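Local coordinates for putative laminarinase (Phanerochaete chrysosporium, PDB 2W39), which probably hydrolyses beta-1,3- and mixed-linkage beta-glucans such as laminarin and lichenin, as a secreted fungal glycoside hydrolase of family 16, at residues A[50-55]-A[72-77]; A[145-150]-A[224-229]. One frame throughout, in Å; residues are numbered along the deposited sequence. Where two conformers were deposited one is given.

Contact 1. Residues A[50-55]-A[72-77]; sequences DTLILR and VRIRSI. With NAG (2-acetamido-2-deoxy-beta-D-glucopyranose), chain C.
Leu54 meets Val72 and Ile74 where two strands from different sheets face each other, and its side chain is best followed outward from the backbone. CB comes first, resting on Val72 CG2 at 3.7 Å. A chi1 of -55° swings CG away from the carbonyl carbon, and from there the two methyls part company, one to each partner. CD2 turns to Val72, 4.0 Å from its CG2, so a single valine methyl serves both CB and CD2; the two side chains cross at about a right angle. CD1 goes the other way, to Ile74, lying 3.8 Å from that residue's CD1. The ethyl arm of Ile74 also meets Leu52 tip to tip, with Leu52 CD2 4.1 Å from Ile74 CD1. Ile249 and Trp289 are further neighbours of Leu54.

Arg55 points its CB away from this interface. Its side chain was modelled twice; in the conformer described, NH2 is placed to donate to the ring oxygen O5 of the N-acetylglucosamine (2.9 Å), but the details of this sugar contact are doubtful. The same nitrogen also bonds the backbone O of Asn43, the glycosylated residue. Ile53 CG2 sits over the centre of one face of the Arg55 guanidinium, 3.6 Å from the guanidinium plane. Strand 51-55 thus has two chemistries: inward leucines meet the valine and isoleucine by dispersion and hydrophobic burial alone, joining the two sheets of the sandwich, while on its outer side one conformer of Arg55 offers a single hydrogen bond to the N-linked sugar.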
# COMPACT_ATOMS: atom_id res chain seq x y z
N ASP A 50 -14.21 12.71 8.94
CA ASP A 50 -12.82 12.72 8.47
C ASP A 50 -12.17 11.33 8.57
O ASP A 50 -10.98 11.22 8.83
CB ASP A 50 -11.99 13.80 9.18
CG ASP A 50 -11.78 13.51 10.65
OD1 ASP A 50 -12.52 12.70 11.24
OD2 ASP A 50 -10.85 14.12 11.23
N THR A 51 -12.97 10.29 8.35
CA THR A 51 -12.51 8.91 8.50
C THR A 51 -12.98 8.03 7.35
O THR A 51 -14.16 8.04 6.97
CB THR A 51 -13.04 8.33 9.82
OG1 THR A 51 -12.46 9.05 10.91
CG2 THR A 51 -12.64 6.87 9.97
N LEU A 52 -12.03 7.25 6.83
CA LEU A 52 -12.33 6.12 5.97
C LEU A 52 -11.81 4.88 6.67
O LEU A 52 -10.60 4.80 6.97
CB LEU A 52 -11.66 6.27 4.61
CG LEU A 52 -11.80 5.08 3.66
CD1 LEU A 52 -13.20 4.98 3.10
CD2 LEU A 52 -10.74 5.11 2.54
N ILE A 53 -12.70 3.93 6.93
CA ILE A 53 -12.29 2.61 7.42
C ILE A 53 -12.50 1.58 6.32
O ILE A 53 -13.57 1.54 5.68
CB ILE A 53 -13.14 2.18 8.65
CG1 ILE A 53 -13.11 3.20 9.78
CG2 ILE A 53 -12.78 0.75 9.11
CD1 ILE A 53 -11.76 3.45 10.29
N LEU A 54 -11.48 0.76 6.10
CA LEU A 54 -11.54 -0.38 5.18
C LEU A 54 -11.11 -1.57 6.00
O LEU A 54 -10.00 -1.58 6.53
CB LEU A 54 -10.55 -0.21 4.01
CG LEU A 54 -10.70 1.08 3.20
CD1 LEU A 54 -9.53 1.21 2.23
CD2 LEU A 54 -12.06 1.16 2.47
N ARG A 55 -11.98 -2.56 6.16
CA ARG A 55 -11.72 -3.64 7.12
C ARG A 55 -12.07 -5.02 6.59
O ARG A 55 -12.85 -5.18 5.65
CB ARG A 55 -12.47 -3.39 8.44
CG ARG A 55 -13.99 -3.27 8.28
CD ARG A 55 -14.79 -3.55 9.55
NE ARG A 55 -14.52 -2.62 10.65
CZ ARG A 55 -15.12 -1.45 10.88
NH1 ARG A 55 -14.74 -0.79 11.96
NH2 ARG A 55 -16.06 -0.92 10.07
N VAL A 72 -11.83 -5.72 1.18
CA VAL A 72 -12.02 -4.74 0.13
C VAL A 72 -10.70 -4.37 -0.54
O VAL A 72 -9.62 -4.40 0.08
CB VAL A 72 -12.75 -3.47 0.63
CG1 VAL A 72 -14.16 -3.80 1.16
CG2 VAL A 72 -11.94 -2.72 1.68
N ARG A 73 -10.82 -3.99 -1.81
CA ARG A 73 -9.74 -3.49 -2.65
C ARG A 73 -10.34 -2.31 -3.42
O ARG A 73 -11.18 -2.51 -4.29
CB ARG A 73 -9.27 -4.60 -3.59
CG ARG A 73 -8.27 -4.13 -4.66
CD ARG A 73 -7.60 -5.30 -5.30
NE ARG A 73 -6.92 -4.94 -6.55
CZ ARG A 73 -5.87 -5.59 -7.05
NH1 ARG A 73 -5.25 -6.54 -6.36
NH2 ARG A 73 -5.38 -5.24 -8.23
N ILE A 74 -9.95 -1.11 -3.04
CA ILE A 74 -10.50 0.08 -3.67
C ILE A 74 -9.51 0.68 -4.63
O ILE A 74 -8.30 0.62 -4.41
CB ILE A 74 -11.04 1.12 -2.62
CG1 ILE A 74 -9.93 1.80 -1.78
CG2 ILE A 74 -12.13 0.47 -1.73
CD1 ILE A 74 -10.41 3.03 -1.02
N ARG A 75 -10.01 1.24 -5.72
CA ARG A 75 -9.18 1.73 -6.80
C ARG A 75 -9.67 3.10 -7.23
O ARG A 75 -10.87 3.30 -7.50
CB ARG A 75 -9.27 0.76 -7.98
CG ARG A 75 -8.38 1.18 -9.16
CD ARG A 75 -8.53 0.25 -10.33
NE ARG A 75 -9.83 0.40 -11.00
CZ ARG A 75 -10.23 -0.34 -12.03
NH1 ARG A 75 -9.46 -1.32 -12.48
NH2 ARG A 75 -11.40 -0.10 -12.60
N SER A 76 -8.76 4.07 -7.34
CA SER A 76 -9.17 5.40 -7.80
C SER A 76 -9.74 5.30 -9.21
O SER A 76 -9.24 4.55 -10.04
CB SER A 76 -8.01 6.40 -7.77
OG SER A 76 -6.96 6.04 -8.66
N ILE A 77 -10.76 6.10 -9.49
CA ILE A 77 -11.29 6.17 -10.84
C ILE A 77 -10.26 6.87 -11.75
O ILE A 77 -10.02 6.43 -12.87
CB ILE A 77 -12.68 6.85 -10.86
CG1 ILE A 77 -13.70 5.94 -10.16
CG2 ILE A 77 -13.12 7.16 -12.29
CD1 ILE A 77 -15.01 6.63 -9.82
C1 NAG C . -19.42 0.44 11.34
C2 NAG C . -20.20 0.48 12.67
C3 NAG C . -19.74 1.64 13.57
C4 NAG C . -18.23 1.77 13.62
C5 NAG C . -17.66 1.80 12.20
C6 NAG C . -16.15 1.99 12.19
C7 NAG C . -22.61 -0.10 12.88
C8 NAG C . -23.99 0.35 12.51
N2 NAG C . -21.62 0.64 12.39
O3 NAG C . -20.25 1.48 14.88
O4 NAG C . -17.88 2.95 14.31
O5 NAG C . -18.03 0.58 11.57
O6 NAG C . -15.49 0.91 12.81
O7 NAG C . -22.45 -1.10 13.59

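Contact 2. Residues A[145-150]-A[224-229]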
# COMPACT_ATOMS: atom_id res chain seq x y z
N THR A 145 20.85 8.20 -2.64
CA THR A 145 20.50 8.93 -1.44
C THR A 145 19.06 8.65 -0.98
O THR A 145 18.08 9.07 -1.62
CB THR A 145 20.79 10.42 -1.64
OG1 THR A 145 22.20 10.56 -1.72
CG2 THR A 145 20.29 11.25 -0.48
N MET A 146 18.97 7.97 0.16
CA MET A 146 17.69 7.63 0.78
C MET A 146 17.99 7.16 2.19
O MET A 146 19.14 6.83 2.50
CB MET A 146 16.98 6.53 -0.01
CG MET A 146 17.73 5.21 -0.06
SD MET A 146 16.98 4.14 -1.28
CE MET A 146 18.00 2.67 -1.11
N THR A 147 16.98 7.13 3.05
CA THR A 147 17.19 6.65 4.42
C THR A 147 16.98 5.15 4.58
O THR A 147 17.47 4.54 5.55
CB THR A 147 16.31 7.38 5.42
OG1 THR A 147 14.96 7.02 5.15
CG2 THR A 147 16.47 8.89 5.33
N GLY A 148 16.28 4.53 3.64
CA GLY A 148 16.03 3.10 3.69
C GLY A 148 17.14 2.25 3.10
O GLY A 148 18.16 2.76 2.59
N HIS A 149 16.91 0.94 3.11
CA HIS A 149 17.91 -0.05 2.73
C HIS A 149 17.40 -0.87 1.55
O HIS A 149 16.37 -1.53 1.66
CB HIS A 149 18.19 -0.96 3.94
CG HIS A 149 18.90 -2.23 3.59
ND1 HIS A 149 20.26 -2.28 3.37
CD2 HIS A 149 18.45 -3.49 3.42
CE1 HIS A 149 20.62 -3.51 3.08
NE2 HIS A 149 19.53 -4.27 3.09
N ALA A 150 18.12 -0.85 0.43
CA ALA A 150 17.72 -1.61 -0.75
C ALA A 150 17.87 -3.11 -0.50
O ALA A 150 18.85 -3.54 0.12
CB ALA A 150 18.57 -1.20 -1.94
N TRP A 224 11.35 18.65 1.47
CA TRP A 224 10.90 17.49 2.23
C TRP A 224 12.01 16.63 2.82
O TRP A 224 11.73 15.64 3.50
CB TRP A 224 10.02 16.64 1.32
CG TRP A 224 8.68 17.27 1.04
CD1 TRP A 224 8.28 18.56 1.28
CD2 TRP A 224 7.56 16.61 0.44
NE1 TRP A 224 6.97 18.73 0.89
CE2 TRP A 224 6.51 17.55 0.36
CE3 TRP A 224 7.35 15.32 -0.04
CZ2 TRP A 224 5.24 17.22 -0.15
CZ3 TRP A 224 6.11 14.99 -0.56
CH2 TRP A 224 5.06 15.94 -0.61
N GLY A 225 13.26 17.01 2.59
CA GLY A 225 14.38 16.20 3.06
C GLY A 225 14.57 14.93 2.24
O GLY A 225 13.90 14.68 1.24
N THR A 226 15.49 14.10 2.70
CA THR A 226 15.85 12.89 2.00
C THR A 226 14.71 11.87 2.03
O THR A 226 14.13 11.63 3.09
CB THR A 226 17.12 12.33 2.63
OG1 THR A 226 18.16 13.28 2.39
CG2 THR A 226 17.50 10.99 2.06
N PRO A 227 14.39 11.26 0.88
CA PRO A 227 13.33 10.25 0.87
C PRO A 227 13.71 8.97 1.61
O PRO A 227 14.89 8.65 1.79
CB PRO A 227 13.13 9.98 -0.63
CG PRO A 227 14.46 10.25 -1.23
CD PRO A 227 14.99 11.44 -0.46
N THR A 228 12.69 8.24 2.04
CA THR A 228 12.88 6.93 2.63
C THR A 228 13.32 5.91 1.57
O THR A 228 14.23 5.11 1.80
CB THR A 228 11.58 6.49 3.32
OG1 THR A 228 11.17 7.51 4.24
CG2 THR A 228 11.79 5.20 4.06
N ALA A 229 12.64 5.94 0.41
CA ALA A 229 13.02 5.12 -0.74
C ALA A 229 13.20 6.03 -1.93
O ALA A 229 12.40 6.93 -2.16
CB ALA A 229 11.94 4.06 -1.05
O HOH W 1 12.80 8.16 6.24
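Two flat peptide carbonyls of the 224-229 loop, those of Pro227 and Thr228, accept successive amide N-H groups from Thr147 and Gly148, each donor lying in the plane of the carbonyl it meets. Thr147 N is 2.9 Å from Pro227 O, and Gly148 N reaches Thr228 O at 2.8 Å, on a lone pair, although the bend at its hydrogen (137°) is the sharper of the two. Pro227 O takes a second, softer contact from Met146 CA at 3.1 Å, a CA-H...O approach.

The threonines pack alongside. With chi1 at -65° the Thr226 methyl CG2 swings away from its own N and comes to rest on Met146 CA at 3.6 Å and on the CG2 of Thr145, whose side chain it crosses at about a right angle. Thr147 OG1 lies 3.3 Å from Thr228 CA. A water bridges the two hydroxyls, 2.7 Å from Thr147 OG1 and equally far from Thr228 OG1, which is also bonded to Phe200 N. On the other flank Met146 runs out extended beyond CG, passing its SD near Ala229 CA and touching Val167.

Where the loop enters strand 229-232, Thr228 and Ala229 both face Val198 of strand 195-202: a classic beta bulge. Its first carbonyl is the one that takes Gly148 N, so the edge of the beta sandwich is stitched here to the loop leading into strand 149-152.

Running from the N terminus, the chain lays down strand 51-55, travels through sixteen intervening residues and returns in strand 69-76, which closes the short loop of contact 1. Only after that does it reach 145-150, and a far longer excursion of 73 residues, with helices and strands in it, brings it back at 224-229 for contact 2. The loops therefore follow in series, neither nesting nor crossing. Contact 1 joins strands of the two large sheets directly; contact 2 ties the loop leading into strand 149-152 of the mixed sheet to the loop entering strand 229-232 of the antiparallel one. The contacts lie on opposite sides of the chain's centre, their own centres 27 Å apart.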